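Local coordinates for ketol-acid reductoisomerase (NAD(+)) (uncultured archaeon GZfos26G2, PDB 4XDY), which catalyses the magnesium-dependent methyl migration and NADH-linked reduction of 2-acetolactate in the biosynthesis of branched-chain amino acids, at residues 127-132 / 157-162. Numbering follows the deposited sequence.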
loop_
_atom_site.group_PDB
_atom_site.type_symbol
_atom_site.label_atom_id
_atom_site.label_comp_id
_atom_site.label_asym_id
_atom_site.label_seq_id
_atom_site.Cartn_x
_atom_site.Cartn_y
_atom_site.Cartn_z
ATOM N N VAL A 127 21.702 -3.201 34.590
ATOM C CA VAL A 127 20.418 -2.680 34.108
ATOM C C VAL A 127 19.735 -3.661 33.185
ATOM O O VAL A 127 20.384 -4.421 32.496
ATOM C CB VAL A 127 20.553 -1.254 33.366
ATOM C CG1 VAL A 127 21.220 -0.253 34.297
ATOM C CG2 VAL A 127 21.317 -1.419 32.080
ATOM N N ASP A 128 18.428 -3.642 33.182
ATOM C CA ASP A 128 17.719 -4.486 32.267
ATOM C C ASP A 128 17.923 -3.812 30.857
ATOM O O ASP A 128 17.986 -2.553 30.761
ATOM C CB ASP A 128 16.293 -4.538 32.574
ATOM C CG ASP A 128 15.923 -5.350 33.904
ATOM O OD1 ASP A 128 16.686 -6.220 34.272
ATOM O OD2 ASP A 128 14.793 -5.107 34.370
ATOM N N VAL A 129 17.882 -4.644 29.826
ATOM C CA VAL A 129 18.009 -4.142 28.427
ATOM C C VAL A 129 16.949 -4.838 27.584
ATOM O O VAL A 129 16.962 -6.098 27.437
ATOM C CB VAL A 129 19.409 -4.339 27.846
ATOM C CG1 VAL A 129 19.507 -3.791 26.372
ATOM C CG2 VAL A 129 20.443 -3.678 28.679
ATOM N N ILE A 130 16.002 -4.043 27.114
ATOM C CA ILE A 130 14.830 -4.518 26.456
ATOM C C ILE A 130 14.594 -3.796 25.130
ATOM O O ILE A 130 15.107 -2.694 24.921
ATOM C CB ILE A 130 13.592 -4.449 27.343
ATOM C CG1 ILE A 130 13.383 -3.042 27.825
ATOM C CG2 ILE A 130 13.811 -5.413 28.535
ATOM C CD1 ILE A 130 12.053 -2.851 28.451
ATOM N N MET A 131 13.730 -4.381 24.316
ATOM C CA MET A 131 13.313 -3.768 23.064
ATOM C C MET A 131 11.864 -4.033 22.809
ATOM O O MET A 131 11.379 -5.189 22.931
ATOM C CB MET A 131 14.153 -4.291 21.852
ATOM C CG MET A 131 13.476 -3.724 20.651
ATOM S SD MET A 131 14.568 -3.817 19.312
ATOM C CE MET A 131 14.499 -5.331 19.152
ATOM N N VAL A 132 11.126 -2.976 22.495
ATOM C CA VAL A 132 9.770 -3.052 21.989
ATOM C C VAL A 132 9.730 -2.408 20.593
ATOM O O VAL A 132 9.784 -1.159 20.472
ATOM C CB VAL A 132 8.747 -2.467 22.966
ATOM C CG1 VAL A 132 8.822 -3.259 24.307
ATOM C CG2 VAL A 132 9.001 -0.961 23.299
ATOM N N VAL A 157 14.675 -9.272 24.904
ATOM C CA VAL A 157 15.364 -9.016 26.168
ATOM C C VAL A 157 16.788 -9.426 26.057
ATOM O O VAL A 157 17.113 -10.586 25.786
ATOM C CB VAL A 157 14.677 -9.765 27.363
ATOM C CG1 VAL A 157 15.454 -9.437 28.634
ATOM C CG2 VAL A 157 13.245 -9.380 27.482
ATOM N N LYS A 158 17.688 -8.488 26.283
ATOM C CA LYS A 158 19.109 -8.762 26.144
ATOM C C LYS A 158 19.704 -9.000 27.559
ATOM O O LYS A 158 20.613 -9.775 27.668
ATOM C CB LYS A 158 19.805 -7.539 25.574
ATOM C CG LYS A 158 21.344 -7.610 25.482
ATOM C CD LYS A 158 21.647 -8.635 24.400
ATOM C CE LYS A 158 23.073 -8.755 23.932
ATOM N NZ LYS A 158 22.885 -9.659 22.742
ATOM N N GLN A 159 19.207 -8.253 28.560
ATOM C CA GLN A 159 19.710 -8.367 29.981
ATOM C C GLN A 159 18.502 -8.290 30.930
ATOM O O GLN A 159 17.587 -7.479 30.756
ATOM C CB GLN A 159 20.662 -7.228 30.361
ATOM C CG GLN A 159 21.920 -7.165 29.551
ATOM C CD GLN A 159 22.956 -6.199 30.000
ATOM O OE1 GLN A 159 23.979 -6.129 29.344
ATOM N NE2 GLN A 159 22.665 -5.345 30.964
ATOM N N ASN A 160 18.539 -9.123 31.984
ATOM C CA ASN A 160 17.385 -9.241 32.894
ATOM C C ASN A 160 17.888 -9.347 34.380
ATOM O O ASN A 160 17.386 -10.223 35.168
ATOM C CB ASN A 160 16.612 -10.494 32.529
ATOM C CG ASN A 160 15.399 -10.701 33.388
ATOM O OD1 ASN A 160 14.756 -9.761 33.865
ATOM N ND2 ASN A 160 15.088 -11.975 33.602
ATOM N N PRO A 161 18.769 -8.439 34.783
ATOM C CA PRO A 161 19.221 -8.554 36.193
ATOM C C PRO A 161 18.159 -8.266 37.268
ATOM O O PRO A 161 18.352 -8.699 38.433
ATOM C CB PRO A 161 20.382 -7.561 36.270
ATOM C CG PRO A 161 20.064 -6.542 35.216
ATOM C CD PRO A 161 19.554 -7.405 34.099
ATOM N N SER A 162 17.070 -7.620 36.892
ATOM C CA SER A 162 15.996 -7.350 37.820
ATOM C C SER A 162 15.016 -8.499 37.909
ATOM O O SER A 162 14.100 -8.463 38.724
ATOM C CB SER A 162 15.248 -6.051 37.470
ATOM O OG SER A 162 14.232 -6.340 36.523
#
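Val-129 pairs antiparallel with Lys-158 and Gln-159 together, a classic beta bulge at the end of strand 153-157. Its O takes a bond from Lys-158 N at 2.8 Å and a weak one from Gln-159 N at 3.3 Å. Its own N gives a bond to Gln-159 O at 3.0 Å. The bulge shifts the register by one, and Ile-130 faces Val-157 in a non-hydrogen-bonded pair.

The Gln-159 side chain slants across Val-129 toward Val-127. With CG beside the backbone N (chi1 -62°) and the chain extended beyond it, the amide reaches Val-127. NE2 gives a 2.9 Å bond to Val-127 O, in the carbonyl plane. NE2 also bonds to Pro-124 O. The same amide rests on Val-129 CG2, while Val-129 CG1 lies against Lys-158 CB at 3.8 Å. On the other face, Ile-130 CG2 meets Val-157 CG2 at 4.1 Å.

Asp-128 holds the loop after Gln-159 through Ser-162. Ser-162 N comes to the syn side of Asp-128 OD1 at 3.0 Å, a little out of plane. Ser-162 OG meets the syn lone pair of Asp-128 OD2 in a short 2.5 Å bond and also bonds to Glu-164 N. OD1 also packs over the N and CD side of the Pro-161 ring face; the proline N has no hydrogen to give.

This contact joins strand 128-134 of the Rossmann domain sheet, antiparallel to its neighbour 153-157, to the loop leading into helix 165-175. The two bonds from one serine fix the rotation of the buried carboxylate and are consistent with an ionised Asp-128.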